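Local coordinates for pyoverdine biosynthesis protein PvcB (Pseudomonas aeruginosa, PDB 4YLM) that catalyses the iron- and 2-oxoglutarate-dependent oxidation of tyrosine isonitrile during biosynthesis of the isocyano compound paerucumarin, at residues L111-M116 and S179-V184; E123-H128 and T141-T146; A148-A153 and E159-A164; I183-P188 and I194-E199. All coordinates share one frame; numbering follows the deposited sequence.

Contacts 1, 2 and 4 are buried, whereas contact 3 lies only partly buried, with its centre about 20 Å from that of the chain. Contact 2, the most central, joins side chains between two sheets near the iron site; it meets contact 1 through Gln125 NE2 and Asp114 OD2, 2.8 Å apart. Contact 1 sets the loop of the expected iron ligands against strand 178-182 with one hydrogen bond and one apolar touch. Ile183 and Val184 belong to both contacts 1 and 4, and contact 4 continues as a hairpin with true backbone pairing. Contact 3 packs two helices through an indole; its Leu150 CD2 lies 3.7 Å from Leu195 CD2 of contact 4.

Contact 1: L111-M116 and S179-V184; sequences LHWDGM and SAAPIV
The loop that carries two expected iron ligands meets strand 178-182 at two places, Met116 with Ser179 and Trp113 with Ala181. At the first, Ser179 OG donates a hydrogen bond of 3.1 Å to Met116 O. The C=O...OG angle is 134° and the hydroxyl stands 36° out of the carbonyl plane, so it approaches from above the plane and not along a lone pair. Met116 O accepts a second bond, from Asn287 ND2. Trp113 is the middle residue of the HXD sequence of the TfdA/TauD family, whose His112 and Asp114 are the expected iron ligands, with His261 as the third. The indole leaves its backbone with CG placed between the N and the carbonyl carbon (chi1 71°), a turn that carries its six-membered ring toward the strand. There CH2 reaches Ala181 CB at 4.2 Å, an oblique apolar touch. Within the loop, Met116 CG lies 3.4 Å above the indole plane, over its centre, so the side chain two residues beyond the HXD sequence packs back on its middle residue. Arg196 makes a cation-pi contact with the same indole, and Tyr168 of strand 165-169 packs on both Trp113 and Met116.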
loop_
_atom_site.group_PDB
_atom_site.type_symbol
_atom_site.label_atom_id
_atom_site.label_comp_id
_atom_site.label_asym_id
_atom_site.label_seq_id
_atom_site.Cartn_x
_atom_site.Cartn_y
_atom_site.Cartn_z
ATOM N N LEU A 111 -22.948 22.950 -1.769
ATOM C CA LEU A 111 -21.714 22.235 -2.082
ATOM C C LEU A 111 -20.514 23.177 -2.141
ATOM O O LEU A 111 -20.595 24.269 -2.693
ATOM C CB LEU A 111 -21.869 21.481 -3.406
ATOM C CG LEU A 111 -22.877 20.330 -3.369
ATOM C CD1 LEU A 111 -23.053 19.713 -4.759
ATOM C CD2 LEU A 111 -22.430 19.262 -2.355
ATOM N N HIS A 112 -19.400 22.760 -1.544
ATOM C CA HIS A 112 -18.168 23.541 -1.604
ATOM C C HIS A 112 -16.987 22.628 -1.260
ATOM O O HIS A 112 -17.162 21.422 -1.106
ATOM C CB HIS A 112 -18.232 24.753 -0.655
ATOM C CG HIS A 112 -18.349 24.387 0.791
ATOM N ND1 HIS A 112 -19.489 23.829 1.329
ATOM C CD2 HIS A 112 -17.462 24.490 1.812
ATOM C CE1 HIS A 112 -19.296 23.593 2.616
ATOM N NE2 HIS A 112 -18.074 23.983 2.933
ATOM N N TRP A 113 -15.789 23.193 -1.162
ATOM C CA TRP A 113 -14.642 22.421 -0.688
ATOM C C TRP A 113 -13.951 23.121 0.475
ATOM O O TRP A 113 -14.080 24.333 0.637
ATOM C CB TRP A 113 -13.661 22.112 -1.830
ATOM C CG TRP A 113 -12.835 23.257 -2.398
ATOM C CD1 TRP A 113 -11.514 23.509 -2.146
ATOM C CD2 TRP A 113 -13.247 24.236 -3.365
ATOM N NE1 TRP A 113 -11.088 24.595 -2.872
ATOM C CE2 TRP A 113 -12.132 25.062 -3.625
ATOM C CE3 TRP A 113 -14.457 24.509 -4.017
ATOM C CZ2 TRP A 113 -12.186 26.142 -4.518
ATOM C CZ3 TRP A 113 -14.510 25.576 -4.901
ATOM C CH2 TRP A 113 -13.381 26.380 -5.147
ATOM N N ASP A 114 -13.234 22.356 1.291
ATOM C CA ASP A 114 -12.518 22.919 2.434
ATOM C C ASP A 114 -11.214 23.542 1.983
ATOM O O ASP A 114 -10.537 23.020 1.080
ATOM C CB ASP A 114 -12.234 21.849 3.501
ATOM C CG ASP A 114 -13.435 21.566 4.372
ATOM O OD1 ASP A 114 -14.475 22.237 4.176
ATOM O OD2 ASP A 114 -13.340 20.685 5.258
ATOM N N GLY A 115 -10.867 24.665 2.606
ATOM C CA GLY A 115 -9.606 25.324 2.334
ATOM C C GLY A 115 -9.643 26.379 1.243
ATOM O O GLY A 115 -8.605 26.918 0.869
ATOM N N MET A 116 -10.834 26.667 0.727
ATOM C CA MET A 116 -11.003 27.635 -0.361
ATOM C C MET A 116 -10.279 28.954 -0.097
ATOM O O MET A 116 -9.705 29.554 -1.008
ATOM C CB MET A 116 -12.479 27.969 -0.547
ATOM C CG MET A 116 -13.374 26.823 -0.946
ATOM S SD MET A 116 -15.077 27.425 -1.033
ATOM C CE MET A 116 -14.817 28.889 -2.052
ATOM N N SER A 179 -11.257 34.202 -3.442
ATOM C CA SER A 179 -10.768 32.990 -4.071
ATOM C C SER A 179 -11.401 32.808 -5.444
ATOM O O SER A 179 -12.591 33.070 -5.623
ATOM C CB SER A 179 -11.058 31.786 -3.164
ATOM O OG SER A 179 -10.599 30.578 -3.744
ATOM N N ALA A 180 -10.604 32.374 -6.416
ATOM C CA ALA A 180 -11.107 32.164 -7.771
ATOM C C ALA A 180 -10.581 30.866 -8.373
ATOM O O ALA A 180 -9.387 30.587 -8.308
ATOM C CB ALA A 180 -10.742 33.348 -8.671
ATOM N N ALA A 181 -11.474 30.095 -8.987
ATOM C CA ALA A 181 -11.112 28.813 -9.580
ATOM C C ALA A 181 -11.926 28.527 -10.836
ATOM O O ALA A 181 -13.136 28.774 -10.872
ATOM C CB ALA A 181 -11.326 27.694 -8.560
ATOM N N PRO A 182 -11.274 27.980 -11.870
ATOM C CA PRO A 182 -12.075 27.496 -12.997
ATOM C C PRO A 182 -13.065 26.461 -12.473
ATOM O O PRO A 182 -12.745 25.745 -11.514
ATOM C CB PRO A 182 -11.043 26.804 -13.894
ATOM C CG PRO A 182 -9.709 27.337 -13.455
ATOM C CD PRO A 182 -9.845 27.665 -12.010
ATOM N N ILE A 183 -14.243 26.387 -13.078
ATOM C CA ILE A 183 -15.218 25.370 -12.725
ATOM C C ILE A 183 -14.648 23.969 -13.014
ATOM O O ILE A 183 -14.754 23.060 -12.194
ATOM C CB ILE A 183 -16.514 25.557 -13.523
ATOM C CG1 ILE A 183 -17.226 26.845 -13.095
ATOM C CG2 ILE A 183 -17.435 24.366 -13.322
ATOM C CD1 ILE A 183 -17.811 26.749 -11.701
ATOM N N VAL A 184 -14.049 23.804 -14.187
ATOM C CA VAL A 184 -13.416 22.540 -14.543
ATOM C C VAL A 184 -11.925 22.635 -14.242
ATOM O O VAL A 184 -11.224 23.475 -14.803
ATOM C CB VAL A 184 -13.664 22.182 -16.035
ATOM C CG1 VAL A 184 -12.995 20.858 -16.405
ATOM C CG2 VAL A 184 -15.169 22.128 -16.323
#

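Contact 2: E123-H128 and T141-T146; sequences EFQVFH and TTFSST
Phe143 meets Gln125 and Phe127 across strands whose backbones stay far apart: the CA atoms of Gln125 and Phe143 are 11.7 Å from each other, and side chains alone close the gap. Both partners come to the edge of the Phe143 ring, near its plane. Gln125 OE1 is 4.1 Å from Phe143 CE1, with the amide turned 84° from the ring, and the two side chains run past one another in opposite directions. A carbonyl oxygen beside a ring C-H has a favourable sense electrostatically, but at this distance the effect is probably slight. Phe127 CE2 approaches Phe143 CZ to 4.3 Å; seen from the Phe127 ring the approach is oblique. The strands belong to two different sheets of the double-stranded beta-helix expected of this cupin-clan family. Strand 120-131 pairs with 251-255 and 272-286, while strand 141-145 lies between 241-244 and 259-263, and the three side chains meet in the interior between them. Gln125 also reaches the active site. Its chain is extended beyond CG (chi2 153°), and its NE2 donates a hydrogen bond to Asp114 OD2, an expected iron ligand, which holds the other end of the amide while OE1 faces the phenyl edge. Phe143 packs in turn on His261, the third member of that site, and on Leu259 and Ala254.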
loop_
_atom_site.group_PDB
_atom_site.type_symbol
_atom_site.label_atom_id
_atom_site.label_comp_id
_atom_site.label_asym_id
_atom_site.label_seq_id
_atom_site.Cartn_x
_atom_site.Cartn_y
_atom_site.Cartn_z
ATOM N N GLU A 123 -5.872 17.623 1.949
ATOM C CA GLU A 123 -6.308 16.562 1.042
ATOM C C GLU A 123 -7.520 15.808 1.589
ATOM O O GLU A 123 -8.443 15.494 0.844
ATOM C CB GLU A 123 -5.166 15.580 0.704
ATOM C CG GLU A 123 -5.619 14.447 -0.239
ATOM C CD GLU A 123 -4.464 13.634 -0.821
ATOM O OE1 GLU A 123 -3.333 13.726 -0.293
ATOM O OE2 GLU A 123 -4.693 12.903 -1.810
ATOM N N PHE A 124 -7.514 15.515 2.888
ATOM C CA PHE A 124 -8.572 14.715 3.496
ATOM C C PHE A 124 -9.269 15.422 4.650
ATOM O O PHE A 124 -8.637 16.171 5.421
ATOM C CB PHE A 124 -8.014 13.398 4.069
ATOM C CG PHE A 124 -7.307 12.525 3.056
ATOM C CD1 PHE A 124 -8.010 11.923 2.014
ATOM C CD2 PHE A 124 -5.940 12.299 3.160
ATOM C CE1 PHE A 124 -7.340 11.104 1.075
ATOM C CE2 PHE A 124 -5.267 11.486 2.233
ATOM C CZ PHE A 124 -5.969 10.893 1.195
ATOM N N GLN A 125 -10.564 15.133 4.784
ATOM C CA GLN A 125 -11.298 15.347 6.027
ATOM C C GLN A 125 -11.440 13.980 6.704
ATOM O O GLN A 125 -11.804 13.001 6.057
ATOM C CB GLN A 125 -12.703 15.911 5.746
ATOM C CG GLN A 125 -12.752 17.203 4.927
ATOM C CD GLN A 125 -14.057 17.334 4.141
ATOM O OE1 GLN A 125 -14.507 16.381 3.505
ATOM N NE2 GLN A 125 -14.678 18.502 4.205
ATOM N N VAL A 126 -11.121 13.904 7.993
ATOM C CA VAL A 126 -11.388 12.717 8.784
ATOM C C VAL A 126 -12.458 13.101 9.808
ATOM O O VAL A 126 -12.247 13.998 10.624
ATOM C CB VAL A 126 -10.124 12.211 9.505
ATOM C CG1 VAL A 126 -10.460 11.033 10.421
ATOM C CG2 VAL A 126 -9.060 11.799 8.472
ATOM N N PHE A 127 -13.613 12.445 9.737
ATOM C CA PHE A 127 -14.716 12.718 10.661
ATOM C C PHE A 127 -14.916 11.522 11.574
ATOM O O PHE A 127 -15.091 10.409 11.100
ATOM C CB PHE A 127 -16.040 12.909 9.914
ATOM C CG PHE A 127 -16.106 14.127 9.038
ATOM C CD1 PHE A 127 -16.514 15.351 9.550
ATOM C CD2 PHE A 127 -15.835 14.035 7.683
ATOM C CE1 PHE A 127 -16.614 16.480 8.724
ATOM C CE2 PHE A 127 -15.926 15.148 6.857
ATOM C CZ PHE A 127 -16.328 16.373 7.377
ATOM N N HIS A 128 -14.917 11.748 12.881
ATOM C CA HIS A 128 -15.314 10.716 13.819
ATOM C C HIS A 128 -16.683 11.101 14.400
ATOM O O HIS A 128 -16.837 12.198 14.932
ATOM C CB HIS A 128 -14.294 10.616 14.941
ATOM C CG HIS A 128 -14.694 9.683 16.045
ATOM N ND1 HIS A 128 -14.357 9.905 17.366
ATOM C CD2 HIS A 128 -15.392 8.523 16.025
ATOM C CE1 HIS A 128 -14.836 8.924 18.111
ATOM N NE2 HIS A 128 -15.467 8.071 17.323
ATOM N N THR A 141 -25.060 14.893 6.187
ATOM C CA THR A 141 -23.873 15.442 5.534
ATOM C C THR A 141 -23.814 14.918 4.106
ATOM O O THR A 141 -23.947 13.716 3.877
ATOM C CB THR A 141 -22.578 15.002 6.268
ATOM O OG1 THR A 141 -22.638 15.421 7.629
ATOM C CG2 THR A 141 -21.357 15.613 5.625
ATOM N N THR A 142 -23.602 15.798 3.135
ATOM C CA THR A 142 -23.637 15.348 1.749
ATOM C C THR A 142 -22.295 15.460 1.051
ATOM O O THR A 142 -21.505 16.353 1.348
ATOM C CB THR A 142 -24.656 16.134 0.922
ATOM O OG1 THR A 142 -24.267 17.515 0.885
ATOM C CG2 THR A 142 -26.051 15.994 1.524
ATOM N N PHE A 143 -22.084 14.570 0.083
ATOM C CA PHE A 143 -20.849 14.495 -0.681
ATOM C C PHE A 143 -21.181 14.254 -2.147
ATOM O O PHE A 143 -22.036 13.425 -2.459
ATOM C CB PHE A 143 -20.000 13.318 -0.170
ATOM C CG PHE A 143 -19.563 13.452 1.276
ATOM C CD1 PHE A 143 -18.416 14.162 1.601
ATOM C CD2 PHE A 143 -20.284 12.849 2.295
ATOM C CE1 PHE A 143 -18.010 14.291 2.921
ATOM C CE2 PHE A 143 -19.883 12.963 3.614
ATOM C CZ PHE A 143 -18.736 13.679 3.927
ATOM N N SER A 144 -20.494 14.958 -3.044
ATOM C CA SER A 144 -20.654 14.744 -4.476
ATOM C C SER A 144 -19.319 14.462 -5.127
ATOM O O SER A 144 -18.350 15.191 -4.906
ATOM C CB SER A 144 -21.269 15.983 -5.157
ATOM O OG SER A 144 -22.649 16.067 -4.874
ATOM N N SER A 145 -19.276 13.423 -5.951
ATOM C CA SER A 145 -18.069 13.110 -6.716
ATOM C C SER A 145 -18.025 13.961 -7.973
ATOM O O SER A 145 -18.903 13.852 -8.828
ATOM C CB SER A 145 -18.074 11.632 -7.107
ATOM O OG SER A 145 -17.219 11.415 -8.214
ATOM N N THR A 146 -17.032 14.829 -8.098
ATOM C CA THR A 146 -17.029 15.717 -9.247
ATOM C C THR A 146 -16.715 14.984 -10.554
ATOM O O THR A 146 -17.218 15.368 -11.604
ATOM C CB THR A 146 -16.170 16.995 -9.048
ATOM O OG1 THR A 146 -14.790 16.655 -8.884
ATOM C CG2 THR A 146 -16.652 17.779 -7.814
#

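Contact 3: A148-A153 and E159-A164; sequences AALQLA and ELWRRA
CH-pi packing joins Ala153 to Trp161. The methyl CB sits over one face of the six-membered ring, 4.0 Å from its centroid and 26° off the ring normal, with CH2 its nearest ring atom at 3.7 Å. Apolar packing at the ring edge comes from Leu150, whose CD2 lies in the indole plane, 4.0 Å from Trp161 CE3; the leucine and the indole run past each other in opposite directions. A polar atom reaches the ring near its plane: Ala149 O is 3.9 Å from Trp161 CH2. That carbonyl is already engaged in its own helix, accepting from Leu152 N at 3.0 Å and, weakly, from Ala153 N. Trp161 reaches across with CG anti to its carbonyl carbon (chi1 -64°), bringing the benzo part of the indole to the end of helix 146-152. Hydrogen bonding of the indole is met elsewhere, as NE1 pairs with Ser230 OG on helix 224-235, whose Leu227, Leu231 and Cys234 pack on the ring. Contact between the consecutive helices thus rests on apolar packing round one flat ring, its rotation probably limited by the Ser230 bond and by methyls at face and edge, while its hydrogen bond goes to a third helix.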
loop_
_atom_site.group_PDB
_atom_site.type_symbol
_atom_site.label_atom_id
_atom_site.label_comp_id
_atom_site.label_asym_id
_atom_site.label_seq_id
_atom_site.Cartn_x
_atom_site.Cartn_y
_atom_site.Cartn_z
ATOM N N ALA A 148 -17.823 11.981 -11.266
ATOM C CA ALA A 148 -19.113 11.414 -11.650
ATOM C C ALA A 148 -19.993 12.473 -12.328
ATOM O O ALA A 148 -20.605 12.214 -13.368
ATOM C CB ALA A 148 -19.825 10.826 -10.457
ATOM N N ALA A 149 -20.054 13.665 -11.736
ATOM C CA ALA A 149 -20.829 14.763 -12.320
ATOM C C ALA A 149 -20.346 15.064 -13.741
ATOM O O ALA A 149 -21.155 15.306 -14.646
ATOM C CB ALA A 149 -20.744 16.016 -11.439
ATOM N N LEU A 150 -19.029 15.029 -13.944
ATOM C CA LEU A 150 -18.464 15.267 -15.271
ATOM C C LEU A 150 -18.906 14.227 -16.300
ATOM O O LEU A 150 -19.009 14.540 -17.486
ATOM C CB LEU A 150 -16.936 15.368 -15.230
ATOM C CG LEU A 150 -16.345 16.727 -14.842
ATOM C CD1 LEU A 150 -14.883 16.605 -14.351
ATOM C CD2 LEU A 150 -16.451 17.716 -16.015
ATOM N N GLN A 151 -19.176 13.002 -15.854
ATOM C CA GLN A 151 -19.612 11.945 -16.769
ATOM C C GLN A 151 -21.096 12.086 -17.116
ATOM O O GLN A 151 -21.573 11.483 -18.070
ATOM C CB GLN A 151 -19.386 10.550 -16.167
ATOM C CG GLN A 151 -17.981 10.278 -15.640
ATOM C CD GLN A 151 -16.898 10.677 -16.602
ATOM O OE1 GLN A 151 -16.869 10.221 -17.741
ATOM N NE2 GLN A 151 -15.986 11.539 -16.147
ATOM N N LEU A 152 -21.828 12.861 -16.323
ATOM C CA LEU A 152 -23.259 13.046 -16.551
ATOM C C LEU A 152 -23.563 14.195 -17.503
ATOM O O LEU A 152 -24.628 14.233 -18.120
ATOM C CB LEU A 152 -23.990 13.262 -15.232
ATOM C CG LEU A 152 -24.050 12.019 -14.345
ATOM C CD1 LEU A 152 -24.359 12.385 -12.904
ATOM C CD2 LEU A 152 -25.070 11.036 -14.895
ATOM N N ALA A 153 -22.630 15.130 -17.616
ATOM C CA ALA A 153 -22.840 16.330 -18.415
ATOM C C ALA A 153 -22.996 15.994 -19.895
ATOM O O ALA A 153 -22.268 15.154 -20.423
ATOM C CB ALA A 153 -21.674 17.282 -18.224
ATOM N N GLU A 159 -19.392 22.067 -22.483
ATOM C CA GLU A 159 -18.808 23.232 -23.155
ATOM C C GLU A 159 -18.962 24.504 -22.313
ATOM O O GLU A 159 -18.029 25.296 -22.180
ATOM C CB GLU A 159 -19.452 23.439 -24.534
ATOM N N LEU A 160 -20.144 24.699 -21.747
ATOM C CA LEU A 160 -20.368 25.828 -20.846
ATOM C C LEU A 160 -19.450 25.767 -19.606
ATOM O O LEU A 160 -18.784 26.749 -19.266
ATOM C CB LEU A 160 -21.843 25.891 -20.428
ATOM C CG LEU A 160 -22.330 27.146 -19.694
ATOM C CD1 LEU A 160 -22.197 28.379 -20.578
ATOM C CD2 LEU A 160 -23.769 26.969 -19.225
ATOM N N TRP A 161 -19.408 24.615 -18.939
ATOM C CA TRP A 161 -18.582 24.477 -17.733
ATOM C C TRP A 161 -17.135 24.836 -18.010
ATOM O O TRP A 161 -16.474 25.495 -17.199
ATOM C CB TRP A 161 -18.628 23.048 -17.194
ATOM C CG TRP A 161 -19.964 22.605 -16.726
ATOM C CD1 TRP A 161 -21.123 23.317 -16.759
ATOM C CD2 TRP A 161 -20.285 21.333 -16.144
ATOM N NE1 TRP A 161 -22.151 22.567 -16.241
ATOM C CE2 TRP A 161 -21.661 21.343 -15.861
ATOM C CE3 TRP A 161 -19.538 20.187 -15.834
ATOM C CZ2 TRP A 161 -22.308 20.257 -15.286
ATOM C CZ3 TRP A 161 -20.186 19.109 -15.274
ATOM C CH2 TRP A 161 -21.554 19.151 -14.998
ATOM N N ARG A 162 -16.641 24.393 -19.161
ATOM C CA ARG A 162 -15.232 24.568 -19.508
ATOM C C ARG A 162 -14.799 26.015 -19.705
ATOM O O ARG A 162 -13.614 26.322 -19.614
ATOM C CB ARG A 162 -14.872 23.744 -20.747
ATOM C CG ARG A 162 -14.779 22.250 -20.473
ATOM C CD ARG A 162 -14.585 21.475 -21.756
ATOM N NE ARG A 162 -14.312 20.061 -21.513
ATOM C CZ ARG A 162 -14.548 19.098 -22.399
ATOM N NH1 ARG A 162 -15.078 19.397 -23.580
ATOM N NH2 ARG A 162 -14.264 17.836 -22.106
ATOM N N ARG A 163 -15.735 26.911 -19.986
ATOM C CA ARG A 163 -15.331 28.309 -20.119
ATOM C C ARG A 163 -15.614 29.144 -18.868
ATOM O O ARG A 163 -15.164 30.286 -18.759
ATOM C CB ARG A 163 -15.864 28.955 -21.409
ATOM C CG ARG A 163 -17.320 28.678 -21.753
ATOM C CD ARG A 163 -17.620 29.134 -23.192
ATOM N NE ARG A 163 -19.046 29.369 -23.426
ATOM C CZ ARG A 163 -19.625 30.569 -23.410
ATOM N NH1 ARG A 163 -18.904 31.659 -23.178
ATOM N NH2 ARG A 163 -20.930 30.682 -23.631
ATOM N N ALA A 164 -16.306 28.541 -17.902
ATOM C CA ALA A 164 -16.701 29.240 -16.683
ATOM C C ALA A 164 -15.641 29.237 -15.573
ATOM O O ALA A 164 -14.899 28.269 -15.400
ATOM C CB ALA A 164 -18.019 28.676 -16.156
#

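Contact 4: I183-P188 and I194-E199; sequences IVERHP and ILRFCE
Ile183 O is approached by two groups of segment 194-199: Arg196 N donates a hydrogen bond to it at 2.9 Å, and Leu195 CA makes a CA-H...O contact at 3.2 Å. The amide stands 29° from the carbonyl plane. Two further bonds join Glu185 and Ile194, a hydrogen-bonded antiparallel pair: Glu185 N to Ile194 O at 2.9 Å, and Ile194 N to Glu185 O at 3.0 Å, the latter almost straight at 174°. Val184 and Leu195 form the adjacent non-hydrogen-bonded pair, which completes the register of the beta hairpin of strands 184-186 and 193-195. On the face of that pair Val184 CG2 and Leu195 CD2 are 4.0 Å apart. On the opposite face Ile194 CG1 packs against Glu185 CB at 3.7 Å; the isoleucine has CG1 between its backbone N and carbonyl carbon (chi1 56°), and its CD1 extends to Arg186 O and Pro188 CD. Glu185 and Arg196 cross at about a right angle and touch through their CG atoms at 3.8 Å, while their charged ends part company. The carboxylate binds Arg186 N through OE2 and His289 through OE1, and the guanidinium folds back so that Arg196 NE bonds Leu195 O at 2.7 Å. Beyond the strands, the side chains of Ile183 and Phe197 lie side by side, touching through their CD1 atoms, and Leu231 of helix 224-235 packs on both.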
loop_
_atom_site.group_PDB
_atom_site.type_symbol
_atom_site.label_atom_id
_atom_site.label_comp_id
_atom_site.label_asym_id
_atom_site.label_seq_id
_atom_site.Cartn_x
_atom_site.Cartn_y
_atom_site.Cartn_z
ATOM N N ILE A 183 -14.243 26.387 -13.078
ATOM C CA ILE A 183 -15.218 25.370 -12.725
ATOM C C ILE A 183 -14.648 23.969 -13.014
ATOM O O ILE A 183 -14.754 23.060 -12.194
ATOM C CB ILE A 183 -16.514 25.557 -13.523
ATOM C CG1 ILE A 183 -17.226 26.845 -13.095
ATOM C CG2 ILE A 183 -17.435 24.366 -13.322
ATOM C CD1 ILE A 183 -17.811 26.749 -11.701
ATOM N N VAL A 184 -14.049 23.804 -14.187
ATOM C CA VAL A 184 -13.416 22.540 -14.543
ATOM C C VAL A 184 -11.925 22.635 -14.242
ATOM O O VAL A 184 -11.224 23.475 -14.803
ATOM C CB VAL A 184 -13.664 22.182 -16.035
ATOM C CG1 VAL A 184 -12.995 20.858 -16.405
ATOM C CG2 VAL A 184 -15.169 22.128 -16.323
ATOM N N GLU A 185 -11.442 21.785 -13.338
ATOM C CA GLU A 185 -10.045 21.835 -12.921
ATOM C C GLU A 185 -9.360 20.506 -13.208
ATOM O O GLU A 185 -9.999 19.557 -13.658
ATOM C CB GLU A 185 -9.945 22.136 -11.418
ATOM C CG GLU A 185 -9.655 23.587 -11.067
ATOM C CD GLU A 185 -8.224 23.982 -11.378
ATOM O OE1 GLU A 185 -7.777 25.017 -10.849
ATOM O OE2 GLU A 185 -7.550 23.265 -12.156
ATOM N N ARG A 186 -8.058 20.446 -12.954
ATOM C CA ARG A 186 -7.354 19.176 -12.899
ATOM C C ARG A 186 -7.045 18.886 -11.435
ATOM O O ARG A 186 -6.807 19.809 -10.643
ATOM C CB ARG A 186 -6.065 19.228 -13.721
ATOM C CG ARG A 186 -5.034 20.205 -13.201
ATOM C CD ARG A 186 -3.842 20.242 -14.136
ATOM N NE ARG A 186 -2.749 21.073 -13.639
ATOM C CZ ARG A 186 -2.235 22.108 -14.304
ATOM N NH1 ARG A 186 -2.724 22.451 -15.491
ATOM N NH2 ARG A 186 -1.229 22.802 -13.782
ATOM N N HIS A 187 -7.083 17.617 -11.055
ATOM C CA HIS A 187 -6.695 17.275 -9.696
ATOM C C HIS A 187 -5.285 17.804 -9.488
ATOM O O HIS A 187 -4.405 17.594 -10.332
ATOM C CB HIS A 187 -6.744 15.766 -9.477
ATOM C CG HIS A 187 -6.484 15.360 -8.061
ATOM N ND1 HIS A 187 -5.221 15.368 -7.509
ATOM C CD2 HIS A 187 -7.323 14.956 -7.080
ATOM C CE1 HIS A 187 -5.290 14.965 -6.254
ATOM N NE2 HIS A 187 -6.554 14.701 -5.968
ATOM N N PRO A 188 -5.063 18.517 -8.377
ATOM C CA PRO A 188 -3.799 19.243 -8.190
ATOM C C PRO A 188 -2.575 18.359 -7.936
ATOM O O PRO A 188 -1.460 18.878 -7.942
ATOM C CB PRO A 188 -4.089 20.150 -6.979
ATOM C CG PRO A 188 -5.179 19.419 -6.220
ATOM C CD PRO A 188 -6.036 18.793 -7.304
ATOM N N ILE A 194 -11.543 17.264 -12.521
ATOM C CA ILE A 194 -12.445 17.434 -11.390
ATOM C C ILE A 194 -13.227 18.736 -11.584
ATOM O O ILE A 194 -12.957 19.491 -12.516
ATOM C CB ILE A 194 -11.666 17.557 -10.066
ATOM C CG1 ILE A 194 -10.659 18.714 -10.161
ATOM C CG2 ILE A 194 -10.963 16.207 -9.691
ATOM C CD1 ILE A 194 -10.054 19.131 -8.787
ATOM N N LEU A 195 -14.181 18.994 -10.697
ATOM C CA LEU A 195 -14.827 20.297 -10.635
ATOM C C LEU A 195 -14.426 20.993 -9.338
ATOM O O LEU A 195 -14.286 20.346 -8.291
ATOM C CB LEU A 195 -16.348 20.150 -10.690
ATOM C CG LEU A 195 -16.961 19.419 -11.889
ATOM C CD1 LEU A 195 -18.456 19.265 -11.700
ATOM C CD2 LEU A 195 -16.663 20.169 -13.194
ATOM N N ARG A 196 -14.227 22.305 -9.411
ATOM C CA ARG A 196 -14.139 23.132 -8.204
ATOM C C ARG A 196 -15.255 24.170 -8.325
ATOM O O ARG A 196 -15.217 25.022 -9.199
ATOM C CB ARG A 196 -12.774 23.819 -8.091
ATOM C CG ARG A 196 -11.599 22.867 -7.878
ATOM C CD ARG A 196 -11.618 22.191 -6.494
ATOM N NE ARG A 196 -12.510 21.030 -6.441
ATOM C CZ ARG A 196 -12.615 20.209 -5.393
ATOM N NH1 ARG A 196 -11.890 20.420 -4.299
ATOM N NH2 ARG A 196 -13.446 19.174 -5.434
ATOM N N PHE A 197 -16.250 24.072 -7.455
ATOM C CA PHE A 197 -17.439 24.894 -7.545
ATOM C C PHE A 197 -17.898 25.169 -6.129
ATOM O O PHE A 197 -17.992 24.248 -5.325
ATOM C CB PHE A 197 -18.514 24.123 -8.315
ATOM C CG PHE A 197 -19.875 24.794 -8.358
ATOM C CD1 PHE A 197 -20.013 26.113 -8.762
ATOM C CD2 PHE A 197 -21.020 24.070 -8.059
ATOM C CE1 PHE A 197 -21.271 26.713 -8.829
ATOM C CE2 PHE A 197 -22.278 24.653 -8.134
ATOM C CZ PHE A 197 -22.403 25.978 -8.517
ATOM N N CYS A 198 -18.135 26.439 -5.808
ATOM C CA CYS A 198 -18.780 26.785 -4.548
ATOM C C CYS A 198 -20.192 27.227 -4.903
ATOM O O CYS A 198 -20.381 28.213 -5.613
ATOM C CB CYS A 198 -18.017 27.891 -3.810
ATOM S SG CYS A 198 -18.719 28.307 -2.163
ATOM N N GLU A 199 -21.178 26.466 -4.440
ATOM C CA GLU A 199 -22.555 26.654 -4.862
ATOM C C GLU A 199 -23.214 27.797 -4.081
ATOM O O GLU A 199 -22.989 27.934 -2.883
ATOM C CB GLU A 199 -23.332 25.351 -4.649
ATOM C CG GLU A 199 -24.780 25.411 -5.079
ATOM C CD GLU A 199 -25.579 24.216 -4.606
ATOM O OE1 GLU A 199 -25.048 23.419 -3.791
ATOM O OE2 GLU A 199 -26.749 24.083 -5.039
#